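Local coordinates for protein CLPV1 (Pseudomonas aeruginosa, PDB 4UQW) that probably uses ATP to recycle the contracted type VI secretion sheath, and is represented here by its N-terminal domain alone, likely to dock sheath or accessory proteins, at residues 18-23 with 43-47; 35-40 with 88-94. All blocks are in the same frame, centred on the assembly; numbering follows the deposited sequence.

Contact 1: residues 18-23 with 43-47; sequences LAYKAI and WFHQI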
loop_
_atom_site.group_PDB
_atom_site.type_symbol
_atom_site.label_atom_id
_atom_site.label_comp_id
_atom_site.label_asym_id
_atom_site.label_seq_id
_atom_site.Cartn_x
_atom_site.Cartn_y
_atom_site.Cartn_z
ATOM N N LEU A 18 10.175 -5.382 -3.058
ATOM C CA LEU A 18 10.068 -4.212 -2.170
ATOM C C LEU A 18 8.723 -4.257 -1.422
ATOM O O LEU A 18 8.626 -4.067 -0.163
ATOM C CB LEU A 18 10.252 -2.915 -3.011
ATOM C CG LEU A 18 10.211 -1.613 -2.185
ATOM C CD1 LEU A 18 11.038 -0.499 -2.865
ATOM C CD2 LEU A 18 8.790 -1.107 -1.955
ATOM N N ALA A 19 7.624 -4.479 -2.145
ATOM C CA ALA A 19 6.291 -4.481 -1.545
ATOM C C ALA A 19 6.147 -5.629 -0.564
ATOM O O ALA A 19 5.557 -5.451 0.512
ATOM C CB ALA A 19 5.171 -4.575 -2.603
ATOM N N TYR A 20 6.649 -6.839 -0.886
ATOM C CA TYR A 20 6.463 -7.978 -0.007
ATOM C C TYR A 20 7.338 -7.820 1.237
ATOM O O TYR A 20 6.897 -8.097 2.369
ATOM C CB TYR A 20 6.835 -9.298 -0.692
ATOM C CG TYR A 20 6.059 -10.553 -0.283
ATOM C CD1 TYR A 20 5.429 -10.673 0.959
ATOM C CD2 TYR A 20 5.847 -11.575 -1.198
ATOM C CE1 TYR A 20 4.702 -11.819 1.309
ATOM C CE2 TYR A 20 5.157 -12.732 -0.860
ATOM C CZ TYR A 20 4.573 -12.854 0.386
ATOM O OH TYR A 20 3.832 -13.949 0.761
ATOM N N LYS A 21 8.562 -7.349 1.065
ATOM C CA LYS A 21 9.414 -7.142 2.261
ATOM C C LYS A 21 8.785 -6.099 3.162
ATOM O O LYS A 21 8.901 -6.173 4.393
ATOM C CB LYS A 21 10.841 -6.736 1.841
ATOM C CG LYS A 21 11.623 -7.967 1.272
ATOM C CD LYS A 21 13.011 -7.528 0.765
ATOM C CE LYS A 21 13.750 -8.669 0.069
ATOM N NZ LYS A 21 14.822 -8.114 -0.821
ATOM N N ALA A 22 8.073 -5.132 2.566
ATOM C CA ALA A 22 7.442 -4.122 3.426
ATOM C C ALA A 22 6.214 -4.675 4.154
ATOM O O ALA A 22 5.893 -4.196 5.244
ATOM C CB ALA A 22 7.080 -2.844 2.614
ATOM N N ILE A 23 5.476 -5.638 3.577
ATOM C CA ILE A 23 4.412 -6.378 4.290
ATOM C C ILE A 23 5.024 -7.065 5.514
ATOM O O ILE A 23 4.455 -7.068 6.625
ATOM C CB ILE A 23 3.735 -7.544 3.387
ATOM C CG1 ILE A 23 2.731 -6.914 2.462
ATOM C CG2 ILE A 23 3.070 -8.668 4.285
ATOM C CD1 ILE A 23 1.504 -6.351 3.193
ATOM N N TRP A 43 1.649 -0.671 6.265
ATOM C CA TRP A 43 2.352 -1.055 5.034
ATOM C C TRP A 43 2.930 0.210 4.390
ATOM O O TRP A 43 4.107 0.259 4.000
ATOM C CB TRP A 43 1.360 -1.711 4.083
ATOM C CG TRP A 43 2.013 -2.465 2.954
ATOM C CD1 TRP A 43 3.338 -2.719 2.796
ATOM C CD2 TRP A 43 1.306 -3.092 1.902
ATOM N NE1 TRP A 43 3.510 -3.511 1.644
ATOM C CE2 TRP A 43 2.258 -3.782 1.124
ATOM C CE3 TRP A 43 -0.074 -3.228 1.607
ATOM C CZ2 TRP A 43 1.882 -4.528 -0.020
ATOM C CZ3 TRP A 43 -0.460 -3.964 0.500
ATOM C CH2 TRP A 43 0.538 -4.613 -0.299
ATOM N N PHE A 44 2.078 1.244 4.261
ATOM C CA PHE A 44 2.521 2.474 3.598
ATOM C C PHE A 44 3.598 3.178 4.452
ATOM O O PHE A 44 4.589 3.712 3.909
ATOM C CB PHE A 44 1.324 3.410 3.342
ATOM C CG PHE A 44 0.633 3.101 2.066
ATOM C CD1 PHE A 44 0.435 1.797 1.701
ATOM C CD2 PHE A 44 0.189 4.114 1.200
ATOM C CE1 PHE A 44 -0.223 1.473 0.513
ATOM C CE2 PHE A 44 -0.458 3.772 -0.008
ATOM C CZ PHE A 44 -0.658 2.476 -0.324
ATOM N N HIS A 45 3.424 3.187 5.788
ATOM C CA HIS A 45 4.460 3.763 6.634
ATOM C C HIS A 45 5.825 3.018 6.394
ATOM O O HIS A 45 6.879 3.659 6.244
ATOM C CB HIS A 45 4.007 3.710 8.096
ATOM C CG HIS A 45 5.098 4.053 9.042
ATOM N ND1 HIS A 45 5.430 5.345 9.385
ATOM C CD2 HIS A 45 5.987 3.247 9.669
ATOM C CE1 HIS A 45 6.444 5.319 10.241
ATOM N NE2 HIS A 45 6.803 4.060 10.421
ATOM N N GLN A 46 5.778 1.695 6.316
ATOM C CA GLN A 46 7.018 0.944 6.128
ATOM C C GLN A 46 7.618 1.177 4.757
ATOM O O GLN A 46 8.872 1.280 4.617
ATOM C CB GLN A 46 6.789 -0.569 6.357
ATOM C CG GLN A 46 6.682 -0.889 7.848
ATOM C CD GLN A 46 7.898 -0.584 8.656
ATOM O OE1 GLN A 46 9.062 -0.834 8.263
ATOM N NE2 GLN A 46 7.649 0.029 9.765
ATOM N N ILE A 47 6.790 1.317 3.739
ATOM C CA ILE A 47 7.328 1.621 2.404
ATOM C C ILE A 47 8.024 2.979 2.413
ATOM O O ILE A 47 9.151 3.103 1.858
ATOM C CB ILE A 47 6.170 1.591 1.335
ATOM C CG1 ILE A 47 5.686 0.159 1.106
ATOM C CG2 ILE A 47 6.634 2.284 0.014
ATOM C CD1 ILE A 47 4.283 0.109 0.453
#

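Contact 2: residues 35-40 with 88-94; sequences NPYVEL and TDLSSHV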
loop_
_atom_site.group_PDB
_atom_site.type_symbol
_atom_site.label_atom_id
_atom_site.label_comp_id
_atom_site.label_asym_id
_atom_site.label_seq_id
_atom_site.Cartn_x
_atom_site.Cartn_y
_atom_site.Cartn_z
ATOM N N ASN A 35 -0.882 -3.913 17.820
ATOM C CA ASN A 35 -2.081 -3.600 17.028
ATOM C C ASN A 35 -2.700 -4.909 16.496
ATOM O O ASN A 35 -1.957 -5.876 16.207
ATOM C CB ASN A 35 -1.761 -2.669 15.816
ATOM C CG ASN A 35 -1.100 -1.350 16.202
ATOM O OD1 ASN A 35 -0.160 -0.905 15.535
ATOM N ND2 ASN A 35 -1.575 -0.717 17.327
ATOM N N PRO A 36 -4.029 -4.993 16.371
ATOM C CA PRO A 36 -4.606 -6.312 16.090
ATOM C C PRO A 36 -4.493 -6.744 14.636
ATOM O O PRO A 36 -4.484 -7.974 14.354
ATOM C CB PRO A 36 -6.087 -6.163 16.485
ATOM C CG PRO A 36 -6.336 -4.670 16.385
ATOM C CD PRO A 36 -5.035 -4.025 16.836
ATOM N N TYR A 37 -4.363 -5.770 13.715
ATOM C CA TYR A 37 -4.325 -6.082 12.264
ATOM C C TYR A 37 -3.248 -5.299 11.605
ATOM O O TYR A 37 -3.070 -4.103 11.881
ATOM C CB TYR A 37 -5.706 -5.764 11.543
ATOM C CG TYR A 37 -6.796 -6.642 12.123
ATOM C CD1 TYR A 37 -6.915 -7.973 11.715
ATOM C CD2 TYR A 37 -7.622 -6.172 13.150
ATOM C CE1 TYR A 37 -7.847 -8.818 12.302
ATOM C CE2 TYR A 37 -8.546 -6.999 13.753
ATOM C CZ TYR A 37 -8.658 -8.311 13.317
ATOM O OH TYR A 37 -9.573 -9.141 13.918
ATOM N N VAL A 38 -2.517 -5.966 10.699
ATOM C CA VAL A 38 -1.600 -5.284 9.803
ATOM C C VAL A 38 -2.435 -4.533 8.739
ATOM O O VAL A 38 -3.186 -5.140 7.986
ATOM C CB VAL A 38 -0.662 -6.259 9.123
ATOM C CG1 VAL A 38 0.395 -5.488 8.359
ATOM C CG2 VAL A 38 0.006 -7.141 10.196
ATOM N N GLU A 39 -2.362 -3.202 8.790
ATOM C CA GLU A 39 -3.237 -2.351 7.982
ATOM C C GLU A 39 -2.496 -1.656 6.892
ATOM O O GLU A 39 -1.260 -1.667 6.830
ATOM C CB GLU A 39 -3.867 -1.274 8.859
ATOM C CG GLU A 39 -4.862 -1.851 9.881
ATOM C CD GLU A 39 -5.634 -0.764 10.573
ATOM O OE1 GLU A 39 -5.627 0.403 10.097
ATOM O OE2 GLU A 39 -6.243 -1.091 11.610
ATOM N N LEU A 40 -3.292 -1.038 6.007
ATOM C CA LEU A 40 -2.677 -0.214 4.997
ATOM C C LEU A 40 -1.725 0.847 5.611
ATOM O O LEU A 40 -0.653 1.129 5.052
ATOM C CB LEU A 40 -3.725 0.492 4.159
ATOM C CG LEU A 40 -4.586 -0.359 3.239
ATOM C CD1 LEU A 40 -5.695 0.538 2.595
ATOM C CD2 LEU A 40 -3.760 -1.000 2.161
ATOM N N THR A 88 -2.367 -11.849 15.824
ATOM C CA THR A 88 -2.338 -10.807 14.820
ATOM C C THR A 88 -2.829 -11.385 13.487
ATOM O O THR A 88 -2.587 -12.550 13.167
ATOM C CB THR A 88 -0.922 -10.283 14.648
ATOM O OG1 THR A 88 -0.327 -10.150 15.947
ATOM C CG2 THR A 88 -0.898 -8.944 13.914
ATOM N N ASP A 89 -3.444 -10.530 12.654
ATOM C CA ASP A 89 -3.825 -10.949 11.294
ATOM C C ASP A 89 -3.671 -9.769 10.340
ATOM O O ASP A 89 -3.388 -8.671 10.736
ATOM C CB ASP A 89 -5.284 -11.493 11.240
ATOM C CG ASP A 89 -5.487 -12.571 10.188
ATOM O OD1 ASP A 89 -4.702 -12.654 9.245
ATOM O OD2 ASP A 89 -6.401 -13.412 10.331
ATOM N N LEU A 90 -3.864 -10.069 9.045
ATOM C CA LEU A 90 -3.860 -8.984 8.040
ATOM C C LEU A 90 -5.217 -8.368 7.905
ATOM O O LEU A 90 -6.195 -9.073 7.952
ATOM C CB LEU A 90 -3.491 -9.522 6.668
ATOM C CG LEU A 90 -2.179 -10.288 6.640
ATOM C CD1 LEU A 90 -2.004 -10.910 5.176
ATOM C CD2 LEU A 90 -0.959 -9.461 7.024
ATOM N N SER A 91 -5.298 -7.036 7.797
ATOM C CA SER A 91 -6.539 -6.374 7.424
ATOM C C SER A 91 -7.106 -6.863 6.070
ATOM O O SER A 91 -6.345 -7.031 5.106
ATOM C CB SER A 91 -6.267 -4.879 7.294
ATOM O OG SER A 91 -7.419 -4.157 6.826
ATOM N N SER A 92 -8.427 -6.993 6.004
ATOM C CA SER A 92 -9.040 -7.298 4.733
ATOM C C SER A 92 -8.631 -6.264 3.677
ATOM O O SER A 92 -8.498 -6.583 2.499
ATOM C CB SER A 92 -10.560 -7.356 4.898
ATOM O OG SER A 92 -11.195 -7.640 3.671
ATOM N N HIS A 93 -8.465 -4.987 4.042
ATOM C CA HIS A 93 -8.080 -4.012 3.026
ATOM C C HIS A 93 -6.708 -4.253 2.446
ATOM O O HIS A 93 -6.443 -3.859 1.297
ATOM C CB HIS A 93 -8.148 -2.576 3.616
ATOM C CG HIS A 93 -9.554 -2.054 3.722
ATOM N ND1 HIS A 93 -9.873 -0.969 4.511
ATOM C CD2 HIS A 93 -10.710 -2.455 3.136
ATOM C CE1 HIS A 93 -11.157 -0.703 4.379
ATOM N NE2 HIS A 93 -11.692 -1.573 3.536
ATOM N N VAL A 94 -5.789 -4.877 3.202
ATOM C CA VAL A 94 -4.478 -5.142 2.654
ATOM C C VAL A 94 -4.625 -6.260 1.579
ATOM O O VAL A 94 -4.073 -6.122 0.458
ATOM C CB VAL A 94 -3.512 -5.573 3.789
ATOM C CG1 VAL A 94 -2.264 -6.241 3.225
ATOM C CG2 VAL A 94 -3.157 -4.328 4.581
HETATM O O HOH W 1 -0.529 -7.838 17.332
HETATM O O HOH W 2 -6.038 -1.538 6.398
#

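Contact 1: residues 18-23 with 43-47
I23 lays its CD1 methyl over the six-membered ring of W43, 3.5 Å from the ring centroid, a CH-pi contact. CG1 follows it onto the same indole, 3.4 Å from W43 CE2. With CG1 beside the backbone N (chi1 -80°) and the chain bent again at chi2, the I23 ethyl arm curls onto the ring. The indole is also gripped in its own plane: W43 NE1 donates to A19 O at 3.0 Å, reaching a lone pair in the carbonyl plane. A19 O is the helical acceptor of I23 N too, so one carbonyl takes two N-H groups and the buried indole nitrogen is satisfied. These helices, 17-33 and 40-49, belong to the mainly helical fold of Clp/Hsp100 N-terminal domains; the axes of the two short segments cross at 118°, 9.0 Å apart. The small A22 probably lets the helices come close, its CB meeting I47 CG1 at 3.6 Å and, at the indole edge, W43 CD1 at 3.7 Å. Q46 rests its CB on A22 O. Beyond the pair, V94 and V98 of helix 92-108 and L119 of helix 116-124 also touch W43.

Contact 2: residues 35-40 with 88-94
Two short parallel strands, 37-38 and 89-90, are joined by three backbone hydrogen bonds: D89 N to P36 O, V38 N to D89 O (2.8 Å) and S91 N to V38 O (2.8 Å). This two-stranded parallel sheet is the sole sheet of an otherwise helical Clp N-terminal domain, and each strand runs almost directly into a helix. V38 and L90 project from one face side by side, V38 CB 3.8 Å from L90 CD2; A26 and T27 of helix 17-33 also touch V38. On the other face Y37 and D89 cross, the phenol CE1 3.9 Å from D89 CB. The D89 carboxylate turns back on its own strand, OD1 accepting from L90 N and forming a salt bridge with R8. L90 also touches R8 and F12, and all three line the benzamidine pocket. Where helix 92-108 starts, V94 CG2 packs 3.5 Å from V38 O and meets L40 CD2, the two side chains pointing opposite ways. S91 is the N-cap: with OG anti to its own N (chi1 176°), the hydroxyl reaches over the first turn to accept from H93 N at 3.1 Å, and hydrogen-bonds a water that accepts from L40 N at 2.8 Å.

Overall arrangement
Contact 1 lies in the core, its centre about 7 Å from the centre of the chain, whereas contact 2 is partly buried and farther out, its centre about 12 Å from the same point. Helix 40-49 enters both, since L40 begins it, and strand 37-38 of contact 2 connects helix 17-33 to it in the chain. Contact 1 is mostly apolar, with one side-chain-to-backbone hydrogen bond; contact 2 relies on main-chain bonds, bridging waters and a helix cap. V94 joins them, its CG1 3.8 Å from I23 CD1 and 4.0 Å from W43 CZ3. L90 of contact 2 lines the benzamidine pocket, as does Y20, which lies on segment 18-23 but faces away from 43-47.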